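Local coordinates for alcohol dehydrogenase superfamily protein (Novosphingobium aromaticivorans, PDB 3GAZ), which probably acts as an NADP-dependent oxidoreductase of the medium-chain dehydrogenase/reductase (alcohol dehydrogenase) superfamily, at residues T153-G158 with D218-T223; R177-A182 with G194-D199; D144-Q149 with H241-L246; S234-F239 with K259-S264. All blocks are in the same frame, centred on the assembly; numbering follows the deposited sequence.

Interaction 1: T153-G158 with D218-T223; sequences TVLIQG and DLVYDT
Val154 to Gln157 pair with Leu219 to Asp222 as parallel strands at the centre of a Rossmann-type sheet, where the chain, having built one half, crosses over to start the other. Four firm backbone bonds alternate between the strands, among them Tyr221 N to Leu155 O at 2.8 Å, with a weak fifth from Thr223 N to Gln157 O. Side chains sort onto two faces. On one, Val154 lies alongside Leu219, and CD1 of Ile156 meets CB of Tyr221 at 3.6 Å. With CG turned away from its backbone N (chi1 -162°), Tyr221 carries its ring off the contact, and its hydroxyl bonds to Thr137 O. On the other face Leu155 and Val220 point the same way, while Gln157 bends at chi2 and its OE1 bonds to Thr181 OG1.

The polar ends are clasped by side chains. Asp218 OD2 accepts from Thr153 N at 2.9 Å, on its anti side but tilted out of the carboxylate plane, and Thr153 OG1 accepts from Asp218 N. Asp218 also forms a salt bridge to Lys237. At the far end the Thr223 hydroxyl, set between its own N and carbonyl carbon (chi1 76°), donates to Gln157 O at 2.6 Å in the carbonyl plane; a water links OG1 onward to Gly158 O.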
# COMPACT_ATOMS: atom_id res chain seq x y z
N THR A 153 1.18 16.63 -35.59
CA THR A 153 1.08 15.27 -36.10
C THR A 153 1.40 14.36 -34.92
O THR A 153 2.41 14.55 -34.24
CB THR A 153 2.09 15.02 -37.23
OG1 THR A 153 3.40 15.38 -36.79
CG2 THR A 153 1.71 15.84 -38.46
N VAL A 154 0.53 13.39 -34.68
CA VAL A 154 0.71 12.47 -33.56
C VAL A 154 0.70 11.02 -34.03
O VAL A 154 -0.16 10.61 -34.79
CB VAL A 154 -0.42 12.65 -32.51
CG1 VAL A 154 -0.28 11.61 -31.40
CG2 VAL A 154 -0.37 14.05 -31.92
N LEU A 155 1.68 10.26 -33.56
CA LEU A 155 1.79 8.85 -33.90
C LEU A 155 1.57 8.02 -32.64
O LEU A 155 2.32 8.15 -31.66
CB LEU A 155 3.18 8.54 -34.46
CG LEU A 155 3.47 7.05 -34.69
CD1 LEU A 155 2.55 6.52 -35.78
CD2 LEU A 155 4.93 6.85 -35.06
N ILE A 156 0.53 7.19 -32.65
CA ILE A 156 0.24 6.33 -31.52
C ILE A 156 0.70 4.92 -31.86
O ILE A 156 0.22 4.33 -32.82
CB ILE A 156 -1.28 6.27 -31.21
CG1 ILE A 156 -1.82 7.66 -30.91
CG2 ILE A 156 -1.52 5.32 -30.03
CD1 ILE A 156 -1.20 8.32 -29.70
N GLN A 157 1.65 4.40 -31.08
CA GLN A 157 2.18 3.05 -31.29
C GLN A 157 1.30 2.06 -30.54
O GLN A 157 1.26 2.07 -29.31
CB GLN A 157 3.62 2.97 -30.77
CG GLN A 157 4.57 3.98 -31.41
CD GLN A 157 5.12 3.51 -32.74
OE1 GLN A 157 4.39 2.96 -33.58
NE2 GLN A 157 6.41 3.74 -32.96
N GLY A 158 0.60 1.20 -31.29
CA GLY A 158 -0.29 0.23 -30.67
C GLY A 158 -1.68 0.81 -30.53
O GLY A 158 -2.29 0.74 -29.46
N ASP A 218 5.43 15.21 -34.75
CA ASP A 218 5.65 16.14 -33.63
C ASP A 218 5.60 15.40 -32.29
O ASP A 218 6.38 15.69 -31.38
CB ASP A 218 4.58 17.23 -33.60
CG ASP A 218 4.59 18.11 -34.83
OD1 ASP A 218 5.68 18.56 -35.24
OD2 ASP A 218 3.50 18.36 -35.38
N LEU A 219 4.68 14.45 -32.18
CA LEU A 219 4.51 13.70 -30.94
C LEU A 219 4.33 12.20 -31.19
O LEU A 219 3.54 11.79 -32.03
CB LEU A 219 3.28 14.24 -30.20
CG LEU A 219 2.85 13.62 -28.87
CD1 LEU A 219 3.99 13.69 -27.85
CD2 LEU A 219 1.63 14.38 -28.35
N VAL A 220 5.08 11.38 -30.45
CA VAL A 220 4.97 9.93 -30.58
C VAL A 220 4.64 9.31 -29.22
O VAL A 220 5.36 9.52 -28.24
CB VAL A 220 6.28 9.28 -31.07
CG1 VAL A 220 6.10 7.76 -31.17
CG2 VAL A 220 6.67 9.85 -32.44
N TYR A 221 3.55 8.55 -29.15
CA TYR A 221 3.18 7.91 -27.90
C TYR A 221 3.39 6.40 -27.98
O TYR A 221 2.67 5.70 -28.68
CB TYR A 221 1.72 8.19 -27.53
CG TYR A 221 1.41 7.94 -26.06
CD1 TYR A 221 1.87 6.79 -25.42
CD2 TYR A 221 0.67 8.86 -25.32
CE1 TYR A 221 1.60 6.56 -24.07
CE2 TYR A 221 0.39 8.63 -23.96
CZ TYR A 221 0.86 7.48 -23.35
OH TYR A 221 0.60 7.25 -22.01
N ASP A 222 4.39 5.92 -27.24
CA ASP A 222 4.70 4.50 -27.20
C ASP A 222 3.86 3.84 -26.11
O ASP A 222 4.01 4.16 -24.93
CB ASP A 222 6.19 4.30 -26.89
CG ASP A 222 6.51 2.87 -26.49
OD1 ASP A 222 6.00 1.95 -27.16
OD2 ASP A 222 7.27 2.68 -25.52
N THR A 223 2.98 2.92 -26.50
CA THR A 223 2.16 2.22 -25.52
C THR A 223 2.60 0.77 -25.40
O THR A 223 2.00 -0.00 -24.66
CB THR A 223 0.67 2.20 -25.91
OG1 THR A 223 0.46 1.23 -26.94
CG2 THR A 223 0.21 3.56 -26.39
O HOH W 1 -2.12 0.21 -26.27

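Interaction 2: R177-A182 with G194-D199; sequences RVFATA and GATPID
The beta-alpha-beta unit formed by strand 177-182, helix 184-193 and strand 196-199 closes here, as its two strands meet in parallel at one margin of the Rossmann-type sheet. Their axes approach to 4.6 Å and are twisted by 31°. Thr196 N donates to Val178 O, Ala180 N to Thr196 O, Ile198 N to Ala180 O and Ala182 N to Ile198 O. The first is nearly straight, whereas the third, though only 2.8 Å from Ile198 N to Ala180 O, is bent to 134°. Pro197 can donate no such bond, but its CA approaches Ala180 O.

Phe179 and Thr196 stand side by side on one face. With CG beside the backbone N (chi1 -59°), the phenyl ring comes close to the threonine, CD1 lying 3.4 Å from Thr196 CB. A water sits over the centre of one ring face, 3.8 Å above its plane; it donates to Val178 O and also bonds to Thr196 OG1. Farther along, Ile198 stretches CD1 back to Phe179 CB at 3.9 Å and sets CG2 against CG2 of Thr181. Helix 204-212 covers this face through His211 and Tyr207. Toward helix 162-173, Ala195 CB meets Val178 CG1 at 3.8 Å, and Ala180 packs on Ile168 and on Val190 of the connecting helix. Gly194, in a Schellman motif, turns the chain out of that connecting helix, completing the strand-helix-strand crossover typical of the Rossmann fold.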
# COMPACT_ATOMS: atom_id res chain seq x y z
N ARG A 177 -3.42 15.70 -35.99
CA ARG A 177 -3.54 14.82 -37.14
C ARG A 177 -2.94 13.52 -36.63
O ARG A 177 -1.73 13.41 -36.44
CB ARG A 177 -2.73 15.36 -38.33
CG ARG A 177 -3.34 16.61 -38.95
CD ARG A 177 -2.87 16.79 -40.39
NE ARG A 177 -2.88 15.52 -41.12
CZ ARG A 177 -3.93 14.71 -41.21
NH1 ARG A 177 -5.08 15.02 -40.61
NH2 ARG A 177 -3.84 13.58 -41.90
N VAL A 178 -3.81 12.55 -36.39
CA VAL A 178 -3.40 11.28 -35.81
C VAL A 178 -3.13 10.11 -36.75
O VAL A 178 -3.89 9.85 -37.70
CB VAL A 178 -4.44 10.83 -34.76
CG1 VAL A 178 -3.96 9.57 -34.04
CG2 VAL A 178 -4.67 11.96 -33.76
N PHE A 179 -2.05 9.40 -36.45
CA PHE A 179 -1.60 8.22 -37.19
C PHE A 179 -1.36 7.14 -36.13
O PHE A 179 -0.95 7.46 -35.01
CB PHE A 179 -0.29 8.51 -37.91
CG PHE A 179 -0.37 9.65 -38.88
CD1 PHE A 179 -0.55 9.41 -40.24
CD2 PHE A 179 -0.29 10.97 -38.44
CE1 PHE A 179 -0.65 10.46 -41.15
CE2 PHE A 179 -0.40 12.03 -39.34
CZ PHE A 179 -0.58 11.77 -40.70
N ALA A 180 -1.60 5.88 -36.47
CA ALA A 180 -1.38 4.82 -35.49
C ALA A 180 -0.94 3.50 -36.11
O ALA A 180 -1.49 3.08 -37.13
CB ALA A 180 -2.66 4.61 -34.66
N THR A 181 0.05 2.87 -35.49
CA THR A 181 0.54 1.59 -35.97
C THR A 181 -0.27 0.52 -35.24
O THR A 181 -0.58 0.67 -34.05
CB THR A 181 2.04 1.37 -35.67
OG1 THR A 181 2.27 1.45 -34.25
CG2 THR A 181 2.88 2.42 -36.38
N ALA A 182 -0.62 -0.55 -35.95
CA ALA A 182 -1.39 -1.62 -35.35
C ALA A 182 -1.24 -2.89 -36.17
O ALA A 182 -0.77 -2.86 -37.30
CB ALA A 182 -2.85 -1.22 -35.27
N GLY A 194 -10.82 7.36 -37.03
CA GLY A 194 -10.50 8.61 -37.71
C GLY A 194 -9.01 8.87 -37.81
O GLY A 194 -8.58 9.98 -38.14
N ALA A 195 -8.21 7.85 -37.51
CA ALA A 195 -6.76 7.97 -37.58
C ALA A 195 -6.25 7.24 -38.81
O ALA A 195 -6.93 6.35 -39.33
CB ALA A 195 -6.14 7.38 -36.32
N THR A 196 -5.07 7.63 -39.28
CA THR A 196 -4.47 6.99 -40.44
C THR A 196 -3.75 5.74 -39.97
O THR A 196 -2.75 5.81 -39.25
CB THR A 196 -3.45 7.91 -41.14
OG1 THR A 196 -4.13 9.07 -41.65
CG2 THR A 196 -2.77 7.18 -42.29
N PRO A 197 -4.24 4.56 -40.38
CA PRO A 197 -3.63 3.29 -39.99
C PRO A 197 -2.28 3.01 -40.64
O PRO A 197 -2.05 3.35 -41.80
CB PRO A 197 -4.68 2.26 -40.42
CG PRO A 197 -5.27 2.90 -41.64
CD PRO A 197 -5.45 4.33 -41.20
N ILE A 198 -1.40 2.39 -39.86
CA ILE A 198 -0.06 2.04 -40.32
C ILE A 198 0.24 0.63 -39.84
O ILE A 198 0.25 0.37 -38.64
CB ILE A 198 1.00 3.01 -39.76
CG1 ILE A 198 0.76 4.42 -40.32
CG2 ILE A 198 2.40 2.51 -40.08
CD1 ILE A 198 1.59 5.51 -39.65
N ASP A 199 0.48 -0.28 -40.78
CA ASP A 199 0.80 -1.66 -40.43
C ASP A 199 2.03 -1.64 -39.53
O ASP A 199 3.08 -1.13 -39.91
CB ASP A 199 1.07 -2.46 -41.70
CG ASP A 199 0.98 -3.96 -41.48
OD1 ASP A 199 1.82 -4.50 -40.73
OD2 ASP A 199 0.07 -4.58 -42.05
O HOH W 2 -4.31 11.22 -40.05

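Interaction 3: D144-Q149 with H241-L246; sequences DRAQVQ and HVVSCL
Ala146 and His241 bring the end of helix 132-145 against strand 240-244 of the Rossmann-type sheet. In the first shell, Ala146 CB meets His241 ND1 at 3.9 Å and Val243 CG1 at 4.2 Å, a small methyl resting on two residues that project from the same side of the strand. The imidazole also brings CE1 to 3.5 Å from Arg145 O, an oblique approach to the backbone of the helix end. A bridging water extends this meeting: it lies in the ring plane at the edge, 2.9 Å from His241 ND1, and donates to Ala146 O.

His241 CG is turned away from the backbone N (chi1 -163°), which carries the imidazole out toward the helix end, and on its far side NE2 is hydrogen-bonded to Ser264 of the next strand. Held at NE2 by a side chain and at ND1 by a water, the ring is probably limited in its rotation. Leu219 of the adjacent strand 217-222 packs on Ala146, while Val243 leans on Tyr221. The turn out of the helix has its own brace. Gln147 takes up positive phi and folds its amide back, donating from NE2 to Asp144 O at 2.9 Å, with the donor 46° above the carbonyl plane.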
# COMPACT_ATOMS: atom_id res chain seq x y z
N ASP A 144 -0.68 16.25 -20.05
CA ASP A 144 0.20 16.68 -18.97
C ASP A 144 1.67 16.80 -19.39
O ASP A 144 2.30 17.82 -19.16
CB ASP A 144 0.09 15.72 -17.77
CG ASP A 144 -1.29 15.76 -17.13
OD1 ASP A 144 -1.95 16.81 -17.18
OD2 ASP A 144 -1.71 14.73 -16.55
N ARG A 145 2.21 15.75 -20.01
CA ARG A 145 3.61 15.79 -20.43
C ARG A 145 3.86 16.48 -21.77
O ARG A 145 4.68 17.39 -21.86
CB ARG A 145 4.20 14.38 -20.47
CG ARG A 145 4.33 13.67 -19.12
CD ARG A 145 5.31 14.38 -18.18
NE ARG A 145 4.71 15.51 -17.48
CZ ARG A 145 3.79 15.40 -16.52
NH1 ARG A 145 3.37 14.20 -16.14
NH2 ARG A 145 3.29 16.49 -15.95
N ALA A 146 3.15 16.07 -22.82
CA ALA A 146 3.37 16.63 -24.15
C ALA A 146 2.53 17.83 -24.55
O ALA A 146 2.87 18.52 -25.51
CB ALA A 146 3.21 15.53 -25.20
N GLN A 147 1.44 18.09 -23.83
CA GLN A 147 0.58 19.22 -24.15
C GLN A 147 0.26 19.24 -25.65
O GLN A 147 0.43 20.27 -26.31
CB GLN A 147 1.25 20.54 -23.76
CG GLN A 147 1.35 20.76 -22.26
CD GLN A 147 2.78 20.86 -21.77
OE1 GLN A 147 3.54 21.75 -22.19
NE2 GLN A 147 3.17 19.96 -20.88
N VAL A 148 -0.20 18.11 -26.17
CA VAL A 148 -0.53 18.01 -27.59
C VAL A 148 -1.35 19.23 -28.03
O VAL A 148 -2.33 19.59 -27.38
CB VAL A 148 -1.32 16.70 -27.88
CG1 VAL A 148 -2.66 16.71 -27.17
CG2 VAL A 148 -1.49 16.53 -29.39
N GLN A 149 -0.91 19.85 -29.12
CA GLN A 149 -1.56 21.04 -29.66
C GLN A 149 -2.34 20.77 -30.95
O GLN A 149 -2.04 19.83 -31.70
CB GLN A 149 -0.52 22.13 -29.97
CG GLN A 149 0.29 22.63 -28.79
CD GLN A 149 -0.55 23.33 -27.74
OE1 GLN A 149 -1.18 22.68 -26.90
NE2 GLN A 149 -0.59 24.65 -27.80
N HIS A 241 8.67 15.41 -29.48
CA HIS A 241 8.51 14.82 -28.15
C HIS A 241 8.00 13.39 -28.21
O HIS A 241 7.07 13.07 -28.95
CB HIS A 241 7.52 15.68 -27.34
CG HIS A 241 7.57 15.45 -25.86
ND1 HIS A 241 7.03 16.34 -24.95
CD2 HIS A 241 8.09 14.43 -25.12
CE1 HIS A 241 7.21 15.88 -23.72
NE2 HIS A 241 7.85 14.73 -23.80
N VAL A 242 8.62 12.52 -27.43
CA VAL A 242 8.23 11.12 -27.36
C VAL A 242 7.83 10.79 -25.92
O VAL A 242 8.53 11.14 -24.98
CB VAL A 242 9.40 10.18 -27.77
CG1 VAL A 242 9.02 8.72 -27.54
CG2 VAL A 242 9.75 10.41 -29.25
N VAL A 243 6.68 10.15 -25.74
CA VAL A 243 6.25 9.77 -24.39
C VAL A 243 5.97 8.27 -24.38
O VAL A 243 5.61 7.68 -25.40
CB VAL A 243 4.98 10.54 -23.94
CG1 VAL A 243 5.21 12.04 -24.05
CG2 VAL A 243 3.78 10.12 -24.77
N SER A 244 6.16 7.65 -23.22
CA SER A 244 5.91 6.22 -23.09
C SER A 244 5.36 5.89 -21.72
O SER A 244 5.69 6.56 -20.73
CB SER A 244 7.21 5.43 -23.30
OG SER A 244 7.01 4.05 -23.03
N CYS A 245 4.52 4.87 -21.66
CA CYS A 245 3.95 4.43 -20.39
C CYS A 245 4.50 3.05 -20.05
O CYS A 245 3.98 2.35 -19.18
CB CYS A 245 2.41 4.41 -20.46
SG CYS A 245 1.71 3.42 -21.80
N LEU A 246 5.56 2.66 -20.75
CA LEU A 246 6.23 1.37 -20.53
C LEU A 246 7.72 1.52 -20.78
O LEU A 246 8.36 0.59 -21.26
CB LEU A 246 5.67 0.29 -21.47
CG LEU A 246 4.39 -0.44 -21.05
CD1 LEU A 246 3.95 -1.37 -22.17
CD2 LEU A 246 4.64 -1.22 -19.76
O HOH W 3 5.79 18.71 -26.06

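Interaction 4: S234-F239 with K259-S264; sequences SAVKRF and KQATYS
Lys259 reaches across to the last turn of helix 227-235 and makes the close-packed half of this contact. Fully extended beyond CG, its chain runs over Val236, with CD 3.9 Å from Val236 CG1, and delivers NZ to several backbone carbonyls. The well-formed bond goes to Val236 O, 2.9 Å from NZ and on a lone pair; Phe233 O is a further acceptor, while the approach to Ser234 O is unusually short and its exact geometry doubtful. An ammonium collected by carbonyls near a helix C terminus would probably be stabilised by the negative end of the helix dipole. A nearly straight backbone bond, Phe239 N to Lys259 O at 2.9 Å, marks the boundary of this half.

The outer half is looser and lies at the surface. Arg238 bends at chi3 and holds Gln260 OE1 by a weak bond from NH1, which also bonds to Phe258 O. The Phe239 ring lies beside the Gln260 side chain and is covered on one face by Arg238 CG. A water donates to Gln260 O and bonds to Thr262 OG1.

Together these loops join the exit from helix 227-235 to the Schellman turn after helix 254-258, just ahead of strand 240-244 and the outermost strand 262-265.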
# COMPACT_ATOMS: atom_id res chain seq x y z
N SER A 234 12.93 6.89 -33.43
CA SER A 234 13.24 6.97 -34.85
C SER A 234 12.19 7.75 -35.65
O SER A 234 12.53 8.44 -36.62
CB SER A 234 13.38 5.55 -35.42
OG SER A 234 13.70 5.57 -36.79
N ALA A 235 10.93 7.66 -35.24
CA ALA A 235 9.84 8.34 -35.93
C ALA A 235 9.58 9.80 -35.53
O ALA A 235 8.91 10.53 -36.26
CB ALA A 235 8.55 7.54 -35.74
N VAL A 236 10.11 10.22 -34.38
CA VAL A 236 9.89 11.59 -33.91
C VAL A 236 10.61 12.65 -34.75
O VAL A 236 11.71 12.43 -35.25
CB VAL A 236 10.31 11.73 -32.41
CG1 VAL A 236 11.82 11.67 -32.27
CG2 VAL A 236 9.74 13.01 -31.82
N LYS A 237 9.95 13.80 -34.91
CA LYS A 237 10.48 14.93 -35.68
C LYS A 237 11.55 15.64 -34.85
O LYS A 237 11.58 15.50 -33.63
CB LYS A 237 9.34 15.90 -36.01
CG LYS A 237 9.75 17.17 -36.73
CD LYS A 237 8.55 18.10 -36.96
CE LYS A 237 7.51 17.46 -37.87
NZ LYS A 237 6.27 18.29 -38.03
N ARG A 238 12.43 16.39 -35.51
CA ARG A 238 13.48 17.13 -34.81
C ARG A 238 12.79 18.10 -33.86
O ARG A 238 11.83 18.76 -34.24
CB ARG A 238 14.35 17.90 -35.81
CG ARG A 238 15.33 18.89 -35.17
CD ARG A 238 16.27 19.45 -36.23
NE ARG A 238 16.97 18.35 -36.89
CZ ARG A 238 17.88 17.59 -36.29
NH1 ARG A 238 18.20 17.81 -35.02
NH2 ARG A 238 18.43 16.58 -36.94
N PHE A 239 13.30 18.18 -32.63
CA PHE A 239 12.73 19.04 -31.59
C PHE A 239 11.40 18.45 -31.11
O PHE A 239 10.71 19.06 -30.29
CB PHE A 239 12.48 20.46 -32.11
CG PHE A 239 13.70 21.13 -32.70
CD1 PHE A 239 14.92 21.09 -32.04
CD2 PHE A 239 13.61 21.82 -33.90
CE1 PHE A 239 16.04 21.73 -32.57
CE2 PHE A 239 14.72 22.47 -34.44
CZ PHE A 239 15.94 22.42 -33.77
N LYS A 259 18.46 14.39 -32.96
CA LYS A 259 17.26 15.12 -33.33
C LYS A 259 16.90 16.22 -32.34
O LYS A 259 15.85 16.85 -32.48
CB LYS A 259 16.07 14.17 -33.45
CG LYS A 259 16.19 13.14 -34.56
CD LYS A 259 14.95 12.25 -34.54
CE LYS A 259 14.93 11.25 -35.65
NZ LYS A 259 13.72 10.39 -35.53
N GLN A 260 17.77 16.45 -31.36
CA GLN A 260 17.53 17.50 -30.36
C GLN A 260 16.09 17.37 -29.88
O GLN A 260 15.39 18.36 -29.70
CB GLN A 260 17.74 18.87 -31.00
CG GLN A 260 19.16 19.09 -31.51
CD GLN A 260 19.25 20.22 -32.52
OE1 GLN A 260 18.78 20.10 -33.65
NE2 GLN A 260 19.85 21.34 -32.11
N ALA A 261 15.67 16.13 -29.66
CA ALA A 261 14.31 15.82 -29.25
C ALA A 261 14.15 15.61 -27.75
O ALA A 261 15.12 15.61 -27.00
CB ALA A 261 13.82 14.60 -30.01
N THR A 262 12.91 15.39 -27.34
CA THR A 262 12.59 15.20 -25.93
C THR A 262 11.78 13.93 -25.65
O THR A 262 10.99 13.48 -26.49
CB THR A 262 11.81 16.43 -25.41
OG1 THR A 262 12.60 17.61 -25.63
CG2 THR A 262 11.52 16.30 -23.93
N TYR A 263 11.98 13.35 -24.46
CA TYR A 263 11.28 12.14 -24.03
C TYR A 263 10.75 12.32 -22.61
O TYR A 263 11.41 12.91 -21.76
CB TYR A 263 12.22 10.93 -24.07
CG TYR A 263 11.66 9.72 -23.33
CD1 TYR A 263 10.66 8.92 -23.90
CD2 TYR A 263 12.08 9.41 -22.04
CE1 TYR A 263 10.10 7.85 -23.20
CE2 TYR A 263 11.52 8.35 -21.32
CZ TYR A 263 10.53 7.58 -21.90
OH TYR A 263 9.97 6.55 -21.19
N SER A 264 9.54 11.81 -22.34
CA SER A 264 8.95 11.90 -21.00
C SER A 264 8.34 10.56 -20.63
O SER A 264 7.75 9.89 -21.47
CB SER A 264 7.85 12.97 -20.95
OG SER A 264 8.36 14.27 -21.20
O HOH W 4 12.97 18.93 -27.99

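How the interactions relate
From the N terminus, the chain leaves helix 132-145 through 144-149, which meets 241-246 only much later, closing the longest loop, interaction 3. Inside it, strand 153-157 is later joined by 218-223 to close interaction 1, and within that loop interaction 2 closes early over a single helix. Interaction 4 opens after interaction 1 has closed, but its first segment precedes 241-246 and its second follows, so it crosses interaction 3. All four reach one parallel sheet: interaction 2 at one margin, interaction 1 in the centre, interactions 3 and 4 toward the other margin. Backbone hydrogen bonds probably join neighbouring strands: Phe179 N to Val154 O, Asp222 N to Val243 O and Val242 N to Thr262 O.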